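Local atomic coordinates of cephalosporin acylase (Bacillus halodurans, PDB entry 2NLZ), a protein that probably hydrolyses amide bonds, such as the side-chain amide of cephalosporins, as an N-terminal-nucleophile hydrolase of the gamma-glutamyltranspeptidase type. Residues 38-43 with 134-139; 143-148 with 206-211; 184-189 with 384-389. The protein carries 1 engineered substitution. All coordinates share one frame; numbering follows the deposited sequence.

Interaction 1 of 3, residues 38-43 with 134-139; sequences LDILKA and GNLPLA
Leu-136 reaches from its loop to the last turn of helix 31-42 and lays its forked end between Ile-40 and Ala-43. One branch, Leu-136 CD1, comes to rest 3.9 Å from Ile-40 CG2, with the side chains passing each other at a slant. Leu-136 CD1 also lies over the backbone of that turn, 4.0 Å from Ile-40 O. The other branch takes the second partner: Leu-136 CD2 stands 3.6 Å from Ala-43 O, a van der Waals contact against a carbonyl. CB of the leucine points toward the helix, and with CG anti to the carbonyl carbon (chi1 -47°) and chi2 extended (-179°), CD1 is carried onward. No hydrogen bond joins 38-43 to 134-139, so the contact rests on van der Waals packing.

Ala-43 is where helical geometry stops, and Ala-43 N is still tied to the helix by a bond to Asp-39 O at 3.1 Å. On the loop side, Asp-49 holds the chain at two points, OD1 accepting from Leu-136 N and OD2 from Asn-135 N. Ile-40 in turn packs on Asp-49 and Ala-53, so helix 47-61 backs both partners. Two residues further on, Leu-138 inserts between helix 47-61 and helix 122-133, while Pro-137 takes the N-cap position of helix 138-141. Helix 31-42 also faces a second subunit: between the two chains, Asp-39 and Lys-42 form reciprocal salt bridges with Lys-42 and Asp-39 of that neighbouring subunit.

This is an interhelical loop docked on a helix C-terminus, joining the 122-133 and 138-141 helices to helix 31-42 in the helical part of a gamma-glutamyltranspeptidase-type fold.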
loop_
_atom_site.group_PDB
_atom_site.type_symbol
_atom_site.label_atom_id
_atom_site.label_comp_id
_atom_site.label_asym_id
_atom_site.label_seq_id
_atom_site.Cartn_x
_atom_site.Cartn_y
_atom_site.Cartn_z
ATOM N N LEU D 38 0.006 33.825 14.717
ATOM C CA LEU D 38 -1.369 34.223 14.478
ATOM C C LEU D 38 -1.827 35.325 15.423
ATOM O O LEU D 38 -2.455 36.288 14.990
ATOM C CB LEU D 38 -2.291 33.022 14.611
ATOM C CG LEU D 38 -2.799 32.393 13.317
ATOM C CD1 LEU D 38 -1.720 32.284 12.239
ATOM C CD2 LEU D 38 -3.377 31.041 13.644
ATOM N N ASP D 39 -1.506 35.183 16.710
ATOM C CA ASP D 39 -1.867 36.183 17.714
ATOM C C ASP D 39 -1.201 37.522 17.444
ATOM O O ASP D 39 -1.759 38.575 17.770
ATOM C CB ASP D 39 -1.487 35.711 19.112
ATOM C CG ASP D 39 -2.285 34.505 19.559
ATOM O OD1 ASP D 39 -1.918 33.915 20.606
ATOM O OD2 ASP D 39 -3.269 34.146 18.860
ATOM N N ILE D 40 -0.008 37.481 16.855
ATOM C CA ILE D 40 0.721 38.700 16.556
ATOM C C ILE D 40 0.138 39.373 15.322
ATOM O O ILE D 40 0.022 40.600 15.270
ATOM C CB ILE D 40 2.237 38.445 16.452
ATOM C CG1 ILE D 40 2.906 38.813 17.773
ATOM C CG2 ILE D 40 2.866 39.271 15.355
ATOM C CD1 ILE D 40 2.388 38.026 18.968
ATOM N N LEU D 41 -0.252 38.559 14.347
ATOM C CA LEU D 41 -0.979 39.040 13.183
ATOM C C LEU D 41 -2.272 39.730 13.641
ATOM O O LEU D 41 -2.590 40.817 13.159
ATOM C CB LEU D 41 -1.265 37.877 12.226
ATOM C CG LEU D 41 -0.501 37.647 10.911
ATOM C CD1 LEU D 41 0.832 38.345 10.839
ATOM C CD2 LEU D 41 -0.301 36.155 10.696
ATOM N N LYS D 42 -2.979 39.105 14.590
ATOM C CA LYS D 42 -4.173 39.684 15.236
ATOM C C LYS D 42 -3.938 41.063 15.821
ATOM O O LYS D 42 -4.727 41.979 15.593
ATOM C CB LYS D 42 -4.700 38.783 16.359
ATOM C CG LYS D 42 -6.040 38.145 16.075
ATOM C CD LYS D 42 -6.306 36.999 17.038
ATOM C CE LYS D 42 -7.363 36.056 16.475
ATOM N NZ LYS D 42 -7.179 34.661 16.968
ATOM N N ALA D 43 -2.849 41.208 16.572
ATOM C CA ALA D 43 -2.547 42.462 17.254
ATOM C C ALA D 43 -1.851 43.478 16.346
ATOM O O ALA D 43 -1.135 44.355 16.824
ATOM C CB ALA D 43 -1.724 42.197 18.514
ATOM N N GLY D 134 9.403 45.115 10.855
ATOM C CA GLY D 134 8.233 44.781 11.673
ATOM C C GLY D 134 7.385 45.985 12.047
ATOM O O GLY D 134 7.847 47.121 11.979
ATOM N N ASN D 135 6.140 45.739 12.442
ATOM C CA ASN D 135 5.230 46.802 12.876
ATOM C C ASN D 135 5.211 46.975 14.390
ATOM O O ASN D 135 4.972 48.074 14.899
ATOM C CB ASN D 135 3.799 46.526 12.403
ATOM C CG ASN D 135 3.592 46.831 10.935
ATOM O OD1 ASN D 135 4.346 47.598 10.331
ATOM N ND2 ASN D 135 2.557 46.236 10.349
ATOM N N LEU D 136 5.456 45.880 15.102
ATOM C CA LEU D 136 5.329 45.850 16.553
ATOM C C LEU D 136 6.682 45.908 17.242
ATOM O O LEU D 136 7.686 45.463 16.682
ATOM C CB LEU D 136 4.620 44.569 16.990
ATOM C CG LEU D 136 3.351 44.166 16.255
ATOM C CD1 LEU D 136 2.821 42.896 16.868
ATOM C CD2 LEU D 136 2.316 45.281 16.318
ATOM N N PRO D 137 6.708 46.433 18.479
ATOM C CA PRO D 137 7.953 46.373 19.231
ATOM C C PRO D 137 8.223 44.930 19.658
ATOM O O PRO D 137 7.287 44.136 19.809
ATOM C CB PRO D 137 7.676 47.260 20.446
ATOM C CG PRO D 137 6.184 47.184 20.630
ATOM C CD PRO D 137 5.620 47.076 19.242
ATOM N N LEU D 138 9.499 44.606 19.838
ATOM C CA LEU D 138 9.949 43.265 20.198
ATOM C C LEU D 138 9.196 42.687 21.399
ATOM O O LEU D 138 8.935 41.487 21.451
ATOM C CB LEU D 138 11.451 43.302 20.479
ATOM C CG LEU D 138 12.299 42.099 20.091
ATOM C CD1 LEU D 138 11.934 41.614 18.700
ATOM C CD2 LEU D 138 13.765 42.451 20.167
ATOM N N ALA D 139 8.831 43.554 22.343
ATOM C CA ALA D 139 8.103 43.151 23.549
ATOM C C ALA D 139 6.673 42.673 23.292
ATOM O O ALA D 139 6.115 41.915 24.080
ATOM C CB ALA D 139 8.105 44.274 24.553
#

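Interaction 2 of 3, residues 143-148 with 206-211; sequences APAIRY and DTLRSI
Ile-146 reaches across to Leu-208 and Arg-209. CG1, anti to the carbonyl carbon (chi1 -68°), leaves CB toward helix 206-211, while CG2 turns off to the flank, where the Arg-209 guanidinium comes over it. Ile-146 CG1 comes within 3.7 Å of Leu-208 CB, the two side chains running past each other in opposite directions. Beyond it, Ile-146 CD1 ends against the backbone, 3.8 Å from Arg-209 N, close to the helix surface itself. Ile-146 CG2 sits 3.7 Å above the guanidinium plane of Arg-209, over its centre, the two side chains crossing at about a right angle.

The two segments form a nearly antiparallel helix pair, at 161° and with axes 9.2 Å apart, in a helical region of this gamma-glutamyltranspeptidase-family chain. The preceding residue, Ala-145, adds its CB against Leu-208 CD1 at 3.9 Å, and Leu-208 also touches Val-60 of helix 47-61.

Bends at chi2 and chi3 fold the Arg-209 chain back over the isoleucine, where NH2 makes a salt bridge to Glu-150 further along helix 143-151. With an alanine at Ile-146, the guanidinium face and Leu-208 CB would probably lose their apolar cover, and the arginine would be held chiefly by Glu-150.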
loop_
_atom_site.group_PDB
_atom_site.type_symbol
_atom_site.label_atom_id
_atom_site.label_comp_id
_atom_site.label_asym_id
_atom_site.label_seq_id
_atom_site.Cartn_x
_atom_site.Cartn_y
_atom_site.Cartn_z
ATOM N N ALA D 143 5.922 38.315 23.421
ATOM C CA ALA D 143 5.126 38.124 24.632
ATOM C C ALA D 143 4.516 36.723 24.801
ATOM O O ALA D 143 4.523 36.199 25.915
ATOM C CB ALA D 143 4.051 39.210 24.755
ATOM N N PRO D 144 3.963 36.123 23.723
ATOM C CA PRO D 144 3.452 34.756 23.876
ATOM C C PRO D 144 4.535 33.779 24.282
ATOM O O PRO D 144 4.289 32.906 25.102
ATOM C CB PRO D 144 2.944 34.407 22.478
ATOM C CG PRO D 144 2.689 35.701 21.827
ATOM C CD PRO D 144 3.728 36.629 22.358
ATOM N N ALA D 145 5.726 33.940 23.712
ATOM C CA ALA D 145 6.898 33.139 24.071
ATOM C C ALA D 145 7.158 33.194 25.566
ATOM O O ALA D 145 7.420 32.162 26.183
ATOM C CB ALA D 145 8.121 33.622 23.314
ATOM N N ILE D 146 7.073 34.407 26.128
ATOM C CA ILE D 146 7.228 34.664 27.570
ATOM C C ILE D 146 6.113 33.992 28.354
ATOM O O ILE D 146 6.363 33.300 29.338
ATOM C CB ILE D 146 7.257 36.182 27.880
ATOM C CG1 ILE D 146 8.528 36.812 27.309
ATOM C CG2 ILE D 146 7.172 36.435 29.371
ATOM C CD1 ILE D 146 8.438 38.313 27.104
ATOM N N ARG D 147 4.886 34.179 27.889
ATOM C CA ARG D 147 3.717 33.576 28.515
ATOM C C ARG D 147 3.839 32.053 28.593
ATOM O O ARG D 147 3.442 31.453 29.586
ATOM C CB ARG D 147 2.452 33.960 27.739
ATOM C CG ARG D 147 1.126 33.726 28.467
ATOM C CD ARG D 147 -0.062 33.457 27.517
ATOM N NE ARG D 147 0.082 33.999 26.158
ATOM C CZ ARG D 147 -0.031 35.286 25.807
ATOM N NH1 ARG D 147 -0.263 36.229 26.714
ATOM N NH2 ARG D 147 0.118 35.635 24.534
ATOM N N TYR D 148 4.384 31.442 27.541
ATOM C CA TYR D 148 4.539 29.991 27.494
ATOM C C TYR D 148 5.618 29.533 28.461
ATOM O O TYR D 148 5.480 28.498 29.102
ATOM C CB TYR D 148 4.887 29.503 26.081
ATOM C CG TYR D 148 3.744 29.505 25.081
ATOM C CD1 TYR D 148 3.938 29.972 23.782
ATOM C CD2 TYR D 148 2.477 29.040 25.426
ATOM C CE1 TYR D 148 2.906 29.982 22.854
ATOM C CE2 TYR D 148 1.440 29.047 24.503
ATOM C CZ TYR D 148 1.666 29.521 23.218
ATOM O OH TYR D 148 0.655 29.539 22.289
ATOM N N ASP D 206 12.401 35.172 31.914
ATOM C CA ASP D 206 13.192 36.323 32.367
ATOM C C ASP D 206 14.074 36.887 31.263
ATOM O O ASP D 206 14.093 38.101 31.013
ATOM C CB ASP D 206 14.065 35.944 33.572
ATOM C CG ASP D 206 13.251 35.691 34.833
ATOM O OD1 ASP D 206 12.095 36.159 34.908
ATOM O OD2 ASP D 206 13.769 35.018 35.750
ATOM N N THR D 207 14.794 35.994 30.597
ATOM C CA THR D 207 15.730 36.416 29.574
ATOM C C THR D 207 15.022 36.913 28.307
ATOM O O THR D 207 15.472 37.881 27.684
ATOM C CB THR D 207 16.799 35.340 29.282
ATOM O OG1 THR D 207 17.625 35.766 28.200
ATOM C CG2 THR D 207 16.169 34.061 28.906
ATOM N N LEU D 208 13.901 36.290 27.950
ATOM C CA LEU D 208 13.130 36.766 26.809
ATOM C C LEU D 208 12.562 38.143 27.092
ATOM O O LEU D 208 12.585 39.010 26.228
ATOM C CB LEU D 208 12.020 35.799 26.422
ATOM C CG LEU D 208 12.470 34.569 25.635
ATOM C CD1 LEU D 208 11.313 33.595 25.500
ATOM C CD2 LEU D 208 13.045 34.920 24.261
ATOM N N ARG D 209 12.089 38.350 28.317
ATOM C CA ARG D 209 11.668 39.675 28.754
ATOM C C ARG D 209 12.847 40.661 28.706
ATOM O O ARG D 209 12.689 41.802 28.275
ATOM C CB ARG D 209 11.037 39.608 30.147
ATOM C CG ARG D 209 10.319 40.872 30.587
ATOM C CD ARG D 209 8.948 40.566 31.184
ATOM N NE ARG D 209 8.955 39.349 31.996
ATOM C CZ ARG D 209 7.867 38.689 32.392
ATOM N NH1 ARG D 209 6.655 39.115 32.060
ATOM N NH2 ARG D 209 7.995 37.591 33.120
ATOM N N SER D 210 14.031 40.208 29.105
ATOM C CA SER D 210 15.181 41.092 29.141
ATOM C C SER D 210 15.605 41.529 27.744
ATOM O O SER D 210 16.084 42.648 27.578
ATOM C CB SER D 210 16.353 40.457 29.899
ATOM O OG SER D 210 17.418 41.383 30.094
ATOM N N ILE D 211 15.429 40.666 26.741
ATOM C CA ILE D 211 15.800 41.059 25.372
ATOM C C ILE D 211 14.674 41.794 24.679
ATOM O O ILE D 211 14.913 42.554 23.745
ATOM C CB ILE D 211 16.356 39.902 24.475
ATOM C CG1 ILE D 211 15.462 38.678 24.504
ATOM C CG2 ILE D 211 17.749 39.502 24.915
ATOM C CD1 ILE D 211 16.239 37.388 24.327
#

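Interaction 3 of 3, residues 184-189 with 384-389; sequences DTFAPK and GVVVPG
Residues of helix 180-186 pack on a short, weakly bonded two-stranded antiparallel pairing, 386-387 with 392-393, through Thr-185 and Phe-186 on one side and Val-386 on the other. Val-386 divides its two methyls between these neighbours. Val-386 CG2 meets the rim of the phenyl ring, 3.8 Å from Phe-186 CE2 and near the ring plane. Val-386 CG1, anti to the backbone N (chi1 177°), turns instead to the threonine and lies 3.9 Å from Thr-185 OG1.

That hydroxyl is hydrogen-bonded to Pro-181 O within its own helix; its touch on the valine methyl is van der Waals contact. The methyl of the threonine has a different task: Thr-185 CG2 stands 3.8 Å above the ring of Phe-186, over its centre. The phenyl is thus met on a face by its own chain neighbour and at an edge by the strand. Trp-182 and Phe-381 meet the same ring with planes inclined by about 55°, and Ala-393 touches both the phenyl and Val-386.

Two indoles hold carbonyls of segment 184-189: Trp-199 NE1 bonds to Thr-185 O and Trp-163 NE1 to Phe-186 O. Along the other segment the side chains alternate: Val-386 faces helix 180-186, whereas Val-385 and Val-387 pack on helix 223-234. The contact is therefore that of a short strand packed between helix 180-186 and helix 223-234, within the gamma-glutamyltranspeptidase family region.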
loop_
_atom_site.group_PDB
_atom_site.type_symbol
_atom_site.label_atom_id
_atom_site.label_comp_id
_atom_site.label_asym_id
_atom_site.label_seq_id
_atom_site.Cartn_x
_atom_site.Cartn_y
_atom_site.Cartn_z
ATOM N N ASP D 184 19.359 21.261 35.451
ATOM C CA ASP D 184 18.478 22.054 36.307
ATOM C C ASP D 184 17.322 22.666 35.509
ATOM O O ASP D 184 16.192 22.733 36.001
ATOM C CB ASP D 184 19.265 23.148 37.033
ATOM C CG ASP D 184 20.225 22.591 38.066
ATOM O OD1 ASP D 184 20.044 21.437 38.513
ATOM O OD2 ASP D 184 21.164 23.321 38.434
ATOM N N THR D 185 17.623 23.084 34.277
ATOM C CA THR D 185 16.669 23.731 33.382
ATOM C C THR D 185 15.775 22.747 32.617
ATOM O O THR D 185 14.560 22.917 32.583
ATOM C CB THR D 185 17.407 24.607 32.357
ATOM O OG1 THR D 185 18.223 25.552 33.050
ATOM C CG2 THR D 185 16.435 25.339 31.434
ATOM N N PHE D 186 16.377 21.730 32.004
ATOM C CA PHE D 186 15.647 20.853 31.084
ATOM C C PHE D 186 15.268 19.494 31.662
ATOM O O PHE D 186 14.477 18.760 31.063
ATOM C CB PHE D 186 16.433 20.669 29.787
ATOM C CG PHE D 186 16.664 21.937 29.046
ATOM C CD1 PHE D 186 15.593 22.677 28.577
ATOM C CD2 PHE D 186 17.945 22.398 28.820
ATOM C CE1 PHE D 186 15.796 23.849 27.886
ATOM C CE2 PHE D 186 18.163 23.578 28.135
ATOM C CZ PHE D 186 17.087 24.305 27.668
ATOM N N ALA D 187 15.840 19.155 32.815
ATOM C CA ALA D 187 15.445 17.948 33.536
ATOM C C ALA D 187 15.205 18.234 35.021
ATOM O O ALA D 187 15.903 17.686 35.872
ATOM C CB ALA D 187 16.494 16.879 33.366
ATOM N N PRO D 188 14.203 19.079 35.339
ATOM C CA PRO D 188 14.114 19.576 36.711
ATOM C C PRO D 188 13.649 18.529 37.715
ATOM O O PRO D 188 13.919 18.666 38.906
ATOM C CB PRO D 188 13.099 20.720 36.608
ATOM C CG PRO D 188 12.276 20.397 35.440
ATOM C CD PRO D 188 13.113 19.599 34.492
ATOM N N LYS D 189 12.969 17.492 37.234
ATOM C CA LYS D 189 12.501 16.419 38.100
ATOM C C LYS D 189 13.457 15.235 38.134
ATOM O O LYS D 189 13.081 14.147 38.562
ATOM C CB LYS D 189 11.108 15.945 37.680
ATOM C CG LYS D 189 9.958 16.558 38.468
ATOM C CD LYS D 189 9.179 17.556 37.634
ATOM C CE LYS D 189 7.807 17.799 38.234
ATOM N NZ LYS D 189 6.868 18.324 37.213
ATOM N N GLY D 384 25.310 21.936 25.358
ATOM C CA GLY D 384 25.037 21.506 26.724
ATOM C C GLY D 384 25.318 22.582 27.755
ATOM O O GLY D 384 24.920 22.469 28.925
ATOM N N VAL D 385 26.009 23.630 27.321
ATOM C CA VAL D 385 26.242 24.777 28.166
ATOM C C VAL D 385 24.965 25.585 28.252
ATOM O O VAL D 385 24.477 26.110 27.254
ATOM C CB VAL D 385 27.379 25.650 27.633
ATOM C CG1 VAL D 385 27.643 26.824 28.576
ATOM C CG2 VAL D 385 28.624 24.819 27.479
ATOM N N VAL D 386 24.403 25.643 29.448
ATOM C CA VAL D 386 23.290 26.527 29.707
ATOM C C VAL D 386 23.755 27.504 30.770
ATOM O O VAL D 386 24.200 27.083 31.836
ATOM C CB VAL D 386 22.049 25.756 30.188
ATOM C CG1 VAL D 386 20.915 26.717 30.512
ATOM C CG2 VAL D 386 21.598 24.755 29.132
ATOM N N VAL D 387 23.696 28.799 30.461
ATOM C CA VAL D 387 24.058 29.841 31.422
ATOM C C VAL D 387 23.018 29.769 32.529
ATOM O O VAL D 387 21.829 29.848 32.253
ATOM C CB VAL D 387 24.105 31.235 30.758
ATOM C CG1 VAL D 387 24.494 32.313 31.763
ATOM C CG2 VAL D 387 25.081 31.235 29.587
ATOM N N PRO D 388 23.463 29.565 33.780
ATOM C CA PRO D 388 22.586 29.169 34.884
ATOM C C PRO D 388 21.462 30.162 35.171
ATOM O O PRO D 388 21.670 31.384 35.130
ATOM C CB PRO D 388 23.544 29.082 36.078
ATOM C CG PRO D 388 24.718 29.920 35.695
ATOM C CD PRO D 388 24.856 29.717 34.229
ATOM N N GLY D 389 20.271 29.625 35.435
ATOM C CA GLY D 389 19.103 30.434 35.788
ATOM C C GLY D 389 18.542 31.332 34.698
ATOM O O GLY D 389 17.601 32.086 34.943
#

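How the interactions relate
Interactions 1 and 2 are directly joined, their centres 14 Å apart: Ile-40 CD1 packs on Pro-144 CG at 3.7 Å, and Leu-138 CD2 lies 3.8 Å from Ile-211 O. Helix 138-141 is followed at once in the chain by helix 143-151, and helix 47-61 touches residues of both contacts. Interaction 3 lies further along, with its centre 17 Å from that of interaction 2 and nearest atoms about 5 Å apart; Thr-390, just after 384-389, touches Thr-207 and links them. Their segments alternate along the chain, whereas interaction 1 closes before either opens. Interactions 1 and 3, with centres 30 Å apart, do not touch. The centres of all three lie 22 to 23 Å from the chain centre.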